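Local structure of BspA (BspA_V) (Streptococcus agalactiae serotype III, 5DZ8) at residues 96-101 with 107-112; 38-43 with 48-53. The protein is a cell wall-anchored adhesin of the antigen I/II family whose variable domain, the part present here, probably contributes to binding host or microbial partners. One frame throughout, in Å; residues are numbered along the deposited sequence.

Contact 1 (96-101 with 107-112)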
loop_
_atom_site.group_PDB
_atom_site.type_symbol
_atom_site.label_atom_id
_atom_site.label_comp_id
_atom_site.label_asym_id
_atom_site.label_seq_id
_atom_site.Cartn_x
_atom_site.Cartn_y
_atom_site.Cartn_z
ATOM N N ILE A 96 0.079 3.758 -8.204
ATOM C CA ILE A 96 1.501 3.635 -8.013
ATOM C C ILE A 96 1.909 4.584 -6.919
ATOM O O ILE A 96 1.394 5.682 -6.821
ATOM C CB ILE A 96 2.226 3.970 -9.310
ATOM C CG1 ILE A 96 1.725 3.035 -10.413
ATOM C CG2 ILE A 96 3.735 3.823 -9.139
ATOM C CD1 ILE A 96 1.819 3.617 -11.809
ATOM N N VAL A 97 2.812 4.145 -6.074
ATOM C CA VAL A 97 3.433 5.023 -5.104
ATOM C C VAL A 97 4.949 4.902 -5.231
ATOM O O VAL A 97 5.485 3.822 -5.142
ATOM C CB VAL A 97 3.005 4.695 -3.665
ATOM C CG1 VAL A 97 3.581 5.742 -2.707
ATOM C CG2 VAL A 97 1.485 4.683 -3.559
ATOM N N PHE A 98 5.618 6.024 -5.417
ATOM C CA PHE A 98 7.047 6.077 -5.462
ATOM C C PHE A 98 7.517 6.837 -4.241
ATOM O O PHE A 98 6.993 7.929 -3.948
ATOM C CB PHE A 98 7.531 6.760 -6.750
ATOM C CG PHE A 98 9.028 6.701 -6.920
ATOM C CD1 PHE A 98 9.634 5.593 -7.496
ATOM C CD2 PHE A 98 9.818 7.715 -6.460
ATOM C CE1 PHE A 98 11.012 5.522 -7.637
ATOM C CE2 PHE A 98 11.190 7.655 -6.580
ATOM C CZ PHE A 98 11.798 6.547 -7.161
ATOM N N ARG A 99 8.485 6.255 -3.522
ATOM C CA ARG A 99 9.063 6.902 -2.358
ATOM C C ARG A 99 10.575 6.812 -2.368
ATOM O O ARG A 99 11.138 5.832 -2.787
ATOM C CB ARG A 99 8.637 6.313 -1.024
ATOM C CG ARG A 99 7.164 6.263 -0.717
ATOM C CD ARG A 99 6.951 5.936 0.780
ATOM N NE ARG A 99 5.556 5.555 0.995
ATOM C CZ ARG A 99 5.013 4.392 0.637
ATOM N NH1 ARG A 99 5.728 3.437 0.068
ATOM N NH2 ARG A 99 3.725 4.176 0.834
ATOM N N VAL A 100 11.191 7.829 -1.808
ATOM C CA VAL A 100 12.597 7.819 -1.487
ATOM C C VAL A 100 12.698 8.035 -0.000
ATOM O O VAL A 100 11.987 8.852 0.587
ATOM C CB VAL A 100 13.357 8.956 -2.229
ATOM C CG1 VAL A 100 14.807 8.950 -1.898
ATOM C CG2 VAL A 100 13.134 8.838 -3.718
ATOM N N LEU A 101 13.579 7.271 0.617
ATOM C CA LEU A 101 13.805 7.388 2.044
ATOM C C LEU A 101 15.273 7.390 2.319
ATOM O O LEU A 101 16.060 6.914 1.515
ATOM C CB LEU A 101 13.158 6.221 2.815
ATOM C CG LEU A 101 11.745 5.782 2.474
ATOM C CD1 LEU A 101 11.767 4.828 1.304
ATOM C CD2 LEU A 101 11.101 5.063 3.641
ATOM N N PRO A 107 11.151 8.765 5.303
ATOM C CA PRO A 107 10.769 9.181 3.968
ATOM C C PRO A 107 11.078 10.639 3.685
ATOM O O PRO A 107 10.973 11.483 4.549
ATOM C CB PRO A 107 9.254 8.892 3.900
ATOM C CG PRO A 107 8.792 8.749 5.307
ATOM C CD PRO A 107 9.992 8.736 6.216
ATOM N N ILE A 108 11.531 10.918 2.475
ATOM C CA ILE A 108 11.795 12.299 2.077
ATOM C C ILE A 108 11.073 12.669 0.782
ATOM O O ILE A 108 11.010 13.813 0.399
ATOM C CB ILE A 108 13.310 12.605 2.074
ATOM C CG1 ILE A 108 14.067 11.728 1.062
ATOM C CG2 ILE A 108 13.900 12.403 3.487
ATOM C CD1 ILE A 108 14.637 12.529 -0.077
ATOM N N PHE A 109 10.460 11.724 0.108
ATOM C CA PHE A 109 9.678 12.101 -1.051
ATOM C C PHE A 109 8.686 10.978 -1.226
ATOM O O PHE A 109 9.010 9.791 -1.039
ATOM C CB PHE A 109 10.599 12.270 -2.303
ATOM C CG PHE A 109 9.850 12.418 -3.594
ATOM C CD1 PHE A 109 9.207 13.628 -3.909
ATOM C CD2 PHE A 109 9.747 11.331 -4.500
ATOM C CE1 PHE A 109 8.514 13.762 -5.111
ATOM C CE2 PHE A 109 9.043 11.463 -5.695
ATOM C CZ PHE A 109 8.410 12.671 -6.004
ATOM N N GLU A 110 7.495 11.360 -1.595
ATOM C CA GLU A 110 6.417 10.427 -1.852
ATOM C C GLU A 110 5.535 10.965 -2.948
ATOM O O GLU A 110 5.155 12.102 -2.929
ATOM C CB GLU A 110 5.586 10.208 -0.604
ATOM C CG GLU A 110 4.550 9.124 -0.829
ATOM C CD GLU A 110 3.906 8.613 0.460
ATOM O OE1 GLU A 110 4.570 8.439 1.527
ATOM O OE2 GLU A 110 2.706 8.382 0.376
ATOM N N LYS A 111 5.189 10.119 -3.892
ATOM C CA LYS A 111 4.326 10.507 -4.970
ATOM C C LYS A 111 3.444 9.341 -5.353
ATOM O O LYS A 111 3.924 8.280 -5.805
ATOM C CB LYS A 111 5.183 10.899 -6.148
ATOM C CG LYS A 111 4.410 11.278 -7.390
ATOM C CD LYS A 111 3.741 12.645 -7.279
ATOM C CE LYS A 111 2.989 12.875 -8.588
ATOM N NZ LYS A 111 2.555 14.264 -8.678
ATOM N N ALA A 112 2.148 9.565 -5.182
ATOM C CA ALA A 112 1.139 8.597 -5.494
ATOM C C ALA A 112 0.500 9.068 -6.802
ATOM O O ALA A 112 0.228 10.249 -6.955
ATOM C CB ALA A 112 0.131 8.572 -4.374
#

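Contact 2 (38-43 with 48-53)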
loop_
_atom_site.group_PDB
_atom_site.type_symbol
_atom_site.label_atom_id
_atom_site.label_comp_id
_atom_site.label_asym_id
_atom_site.label_seq_id
_atom_site.Cartn_x
_atom_site.Cartn_y
_atom_site.Cartn_z
ATOM N N ASN A 38 16.835 4.757 -14.481
ATOM C CA ASN A 38 15.642 4.682 -15.356
ATOM C C ASN A 38 14.886 3.417 -15.031
ATOM O O ASN A 38 15.486 2.410 -14.909
ATOM C CB ASN A 38 16.125 4.684 -16.808
ATOM C CG ASN A 38 16.552 6.080 -17.249
ATOM O OD1 ASN A 38 15.709 6.949 -17.440
ATOM N ND2 ASN A 38 17.851 6.323 -17.352
ATOM N N HIS A 39 13.589 3.463 -14.849
ATOM C CA HIS A 39 12.793 2.245 -14.709
ATOM C C HIS A 39 11.542 2.193 -15.627
ATOM O O HIS A 39 10.839 3.194 -15.828
ATOM C CB HIS A 39 12.423 2.014 -13.247
ATOM C CG HIS A 39 11.306 2.874 -12.721
ATOM N ND1 HIS A 39 11.528 3.978 -11.920
ATOM C CD2 HIS A 39 9.957 2.754 -12.821
ATOM C CE1 HIS A 39 10.372 4.500 -11.552
ATOM N NE2 HIS A 39 9.404 3.784 -12.091
ATOM N N ASP A 40 11.292 1.008 -16.188
ATOM C CA ASP A 40 10.068 0.692 -16.950
ATOM C C ASP A 40 8.942 0.356 -15.997
ATOM O O ASP A 40 9.120 -0.468 -15.120
ATOM C CB ASP A 40 10.304 -0.537 -17.834
ATOM C CG ASP A 40 10.991 -0.207 -19.130
ATOM O OD1 ASP A 40 11.685 0.833 -19.194
ATOM O OD2 ASP A 40 10.824 -0.994 -20.098
HETATM N N MSE A 41 7.784 0.974 -16.177
HETATM C CA MSE A 41 6.607 0.670 -15.375
HETATM C C MSE A 41 5.633 -0.195 -16.162
HETATM O O MSE A 41 5.202 0.201 -17.257
HETATM C CB MSE A 41 5.938 1.992 -15.012
HETATM C CG MSE A 41 4.943 1.832 -13.861
HETATM SE SE MSE A 41 5.949 1.492 -12.195
HETATM C CE MSE A 41 6.173 3.421 -11.903
ATOM N N ILE A 42 5.281 -1.352 -15.572
ATOM C CA ILE A 42 4.547 -2.479 -16.180
ATOM C C ILE A 42 3.181 -2.596 -15.501
ATOM O O ILE A 42 3.117 -2.536 -14.285
ATOM C CB ILE A 42 5.300 -3.827 -15.916
ATOM C CG1 ILE A 42 6.768 -3.764 -16.349
ATOM C CG2 ILE A 42 4.633 -5.006 -16.619
ATOM C CD1 ILE A 42 6.982 -3.435 -17.814
ATOM N N ASP A 43 2.105 -2.837 -16.260
ATOM C CA ASP A 43 0.725 -2.792 -15.731
ATOM C C ASP A 43 -0.186 -4.061 -15.521
ATOM O O ASP A 43 -1.396 -3.875 -15.350
ATOM C CB ASP A 43 -0.054 -1.767 -16.566
ATOM C CG ASP A 43 -0.591 -2.340 -17.884
ATOM O OD1 ASP A 43 -0.066 -3.383 -18.333
ATOM O OD2 ASP A 43 -1.552 -1.752 -18.467
ATOM N N ILE A 48 3.470 0.917 -19.329
ATOM C CA ILE A 48 2.652 2.143 -19.322
ATOM C C ILE A 48 3.475 3.411 -19.154
ATOM O O ILE A 48 2.975 4.492 -19.420
ATOM C CB ILE A 48 1.573 2.099 -18.234
ATOM C CG1 ILE A 48 2.169 1.809 -16.846
ATOM C CG2 ILE A 48 0.569 1.026 -18.598
ATOM C CD1 ILE A 48 1.188 2.004 -15.715
ATOM N N GLY A 49 4.724 3.297 -18.695
ATOM C CA GLY A 49 5.584 4.476 -18.567
ATOM C C GLY A 49 6.997 4.223 -18.098
ATOM O O GLY A 49 7.312 3.126 -17.664
ATOM N N TYR A 50 7.814 5.277 -18.183
ATOM C CA TYR A 50 9.195 5.302 -17.700
ATOM C C TYR A 50 9.437 6.355 -16.591
ATOM O O TYR A 50 9.060 7.521 -16.716
ATOM C CB TYR A 50 10.132 5.602 -18.863
ATOM C CG TYR A 50 9.827 4.813 -20.095
ATOM C CD1 TYR A 50 10.263 3.482 -20.232
ATOM C CD2 TYR A 50 9.117 5.382 -21.154
ATOM C CE1 TYR A 50 9.986 2.733 -21.397
ATOM C CE2 TYR A 50 8.850 4.655 -22.317
ATOM C CZ TYR A 50 9.275 3.338 -22.437
ATOM O OH TYR A 50 8.961 2.667 -23.594
ATOM N N GLY A 51 10.065 5.918 -15.508
ATOM C CA GLY A 51 10.416 6.737 -14.376
ATOM C C GLY A 51 11.909 6.985 -14.445
ATOM O O GLY A 51 12.646 6.176 -14.953
ATOM N N LYS A 52 12.327 8.138 -13.972
ATOM C CA LYS A 52 13.692 8.562 -13.988
ATOM C C LYS A 52 13.962 9.327 -12.692
ATOM O O LYS A 52 13.271 10.296 -12.389
ATOM C CB LYS A 52 13.963 9.487 -15.159
ATOM C CG LYS A 52 15.422 9.915 -15.277
ATOM C CD LYS A 52 15.650 11.217 -16.035
ATOM C CE LYS A 52 15.237 11.099 -17.468
ATOM N NZ LYS A 52 16.140 10.152 -18.155
ATOM N N LEU A 53 14.942 8.852 -11.932
ATOM C CA LEU A 53 15.431 9.540 -10.748
ATOM C C LEU A 53 16.869 9.998 -11.020
ATOM O O LEU A 53 17.727 9.152 -11.295
ATOM C CB LEU A 53 15.453 8.584 -9.560
ATOM C CG LEU A 53 15.820 9.178 -8.188
ATOM C CD1 LEU A 53 14.753 10.136 -7.673
ATOM C CD2 LEU A 53 15.994 8.043 -7.187
#

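Contact 1 (96-101 with 107-112)
Ile96 meets the second strand through its backbone, its O receiving a CA-H...O contact from Ala112 CA. Val97 reaches across by both methyls: CG1 lies beside Glu110 CG, while CG2 is 4.2 Å from Ala112 CB. Phe98 and Lys111 form a hydrogen-bonded antiparallel pair, with Phe98 N to Lys111 O and Lys111 N to Phe98 O both 2.8 Å. The ring of Phe98, on the face shared with Val100 and Phe109, brings CD2 to 3.9 Å from Phe109 CE2; the rings meet edge to edge, and the side chains cross at about a right angle. Lys111 shares this face but, bent at chi2, takes its NZ off to Glu121 in a salt bridge.

On the other face, Arg99 and Glu110 run side by side in a non-hydrogen-bonded pair. Extended from CG to NE, the Arg99 chain sets NE 3.1 Å from Glu110 OE1, in a salt bridge whose hydrogen bond is weak, bent to 141°. The carboxylate stands almost perpendicular (81°) to the guanidinium, and Val97 CG1 covers one guanidinium face 3.8 Å above its plane. Arg99 NH1 has weak partners in His150 ND1 and Asp152 OD2. Val100 marks a classic beta bulge: its O accepts from Ile108 N at 2.8 Å, nearly straight, and from Phe109 N at 3.3 Å. Ile108 CG1 sits between its own N and carbonyl carbon (chi1 62°), from where CD1 reaches Val100 CG1. Beyond the bulge, Leu101 CG packs on Pro107 CA.

In this hairpin, strand 94-101 also pairs with strand 144-167. Phe98, Val100 and Phe109 make one face mainly apolar. On the other, Glu110 engages NE alone within this contact, so it probably adds charge attraction more than a well-aligned bond.

Contact 2 (38-43 with 48-53)
A beta hairpin with a classic bulge joins strands 34-42 and 47-63, and Met41, a selenomethionine in the crystal, lies opposite the bulge residues Ile48 and Gly49. Met41 O accepts from Ile48 N at 2.8 Å, and more weakly from Gly49 N at 3.4 Å; Met41 N returns a bond to Gly49 O. Met41 CG also approaches Ile48 CG1 at 4.1 Å, the two side chains crossing at a slant, and Ile48 CG2 rests against Asp43 CB. The Asp43 carboxylate itself turns to Val45 N, Lys46 and Ala90 N.

Further along, His39 and Gly51 exchange backbone bonds in a hydrogen-bonded antiparallel pair. With chi1 at 77°, His39 CG is held between its backbone N and carbonyl carbon, which swings the imidazole over the glycine: Gly51 CA lies 3.8 Å from the ring centroid and 20° off its normal, a CH-pi contact. In the six-stranded antiparallel sheet, these strands are neighbours, and the imidazole stands on the face that also carries Met41.

Asp40 and Tyr50 lie side by side on the opposite face. Asp40 OD1 sits in plane at the ring edge, 3.2 Å from Tyr50 CD1, with the carboxylate turned 66° from the ring. Next to them, Asn38 OD1 takes a weak hydrogen bond from Lys52 NZ at 3.3 Å, while Glu36 binds both Asn38 ND2 and Lys52 NZ.

Overall arrangement
The hairpin of contact 2 comes first in the sequence and that of contact 1 later, with strand 69-85 in between; each has a classic bulge, and they belong to different antiparallel sheets. Their centres are 14 Å apart, yet the sheets meet through side chains: Ile96 CG2 approaches Met41 CE at 3.7 Å, Phe98 CE1 approaches His39 CE1 at 4.1 Å, and Ile96 CD1 approaches Ile48 CD1 at 4.3 Å. These are packing contacts, aliphatic at Ile96, Met41 and Ile48 and ring against ring at Phe98 and His39, with Tyr81 touching both rings. Trp153 likewise touches Ile96 and Ile48. The Arg99-Glu110 and Asp40-Tyr50 pairs lie on the faces turned from this interface.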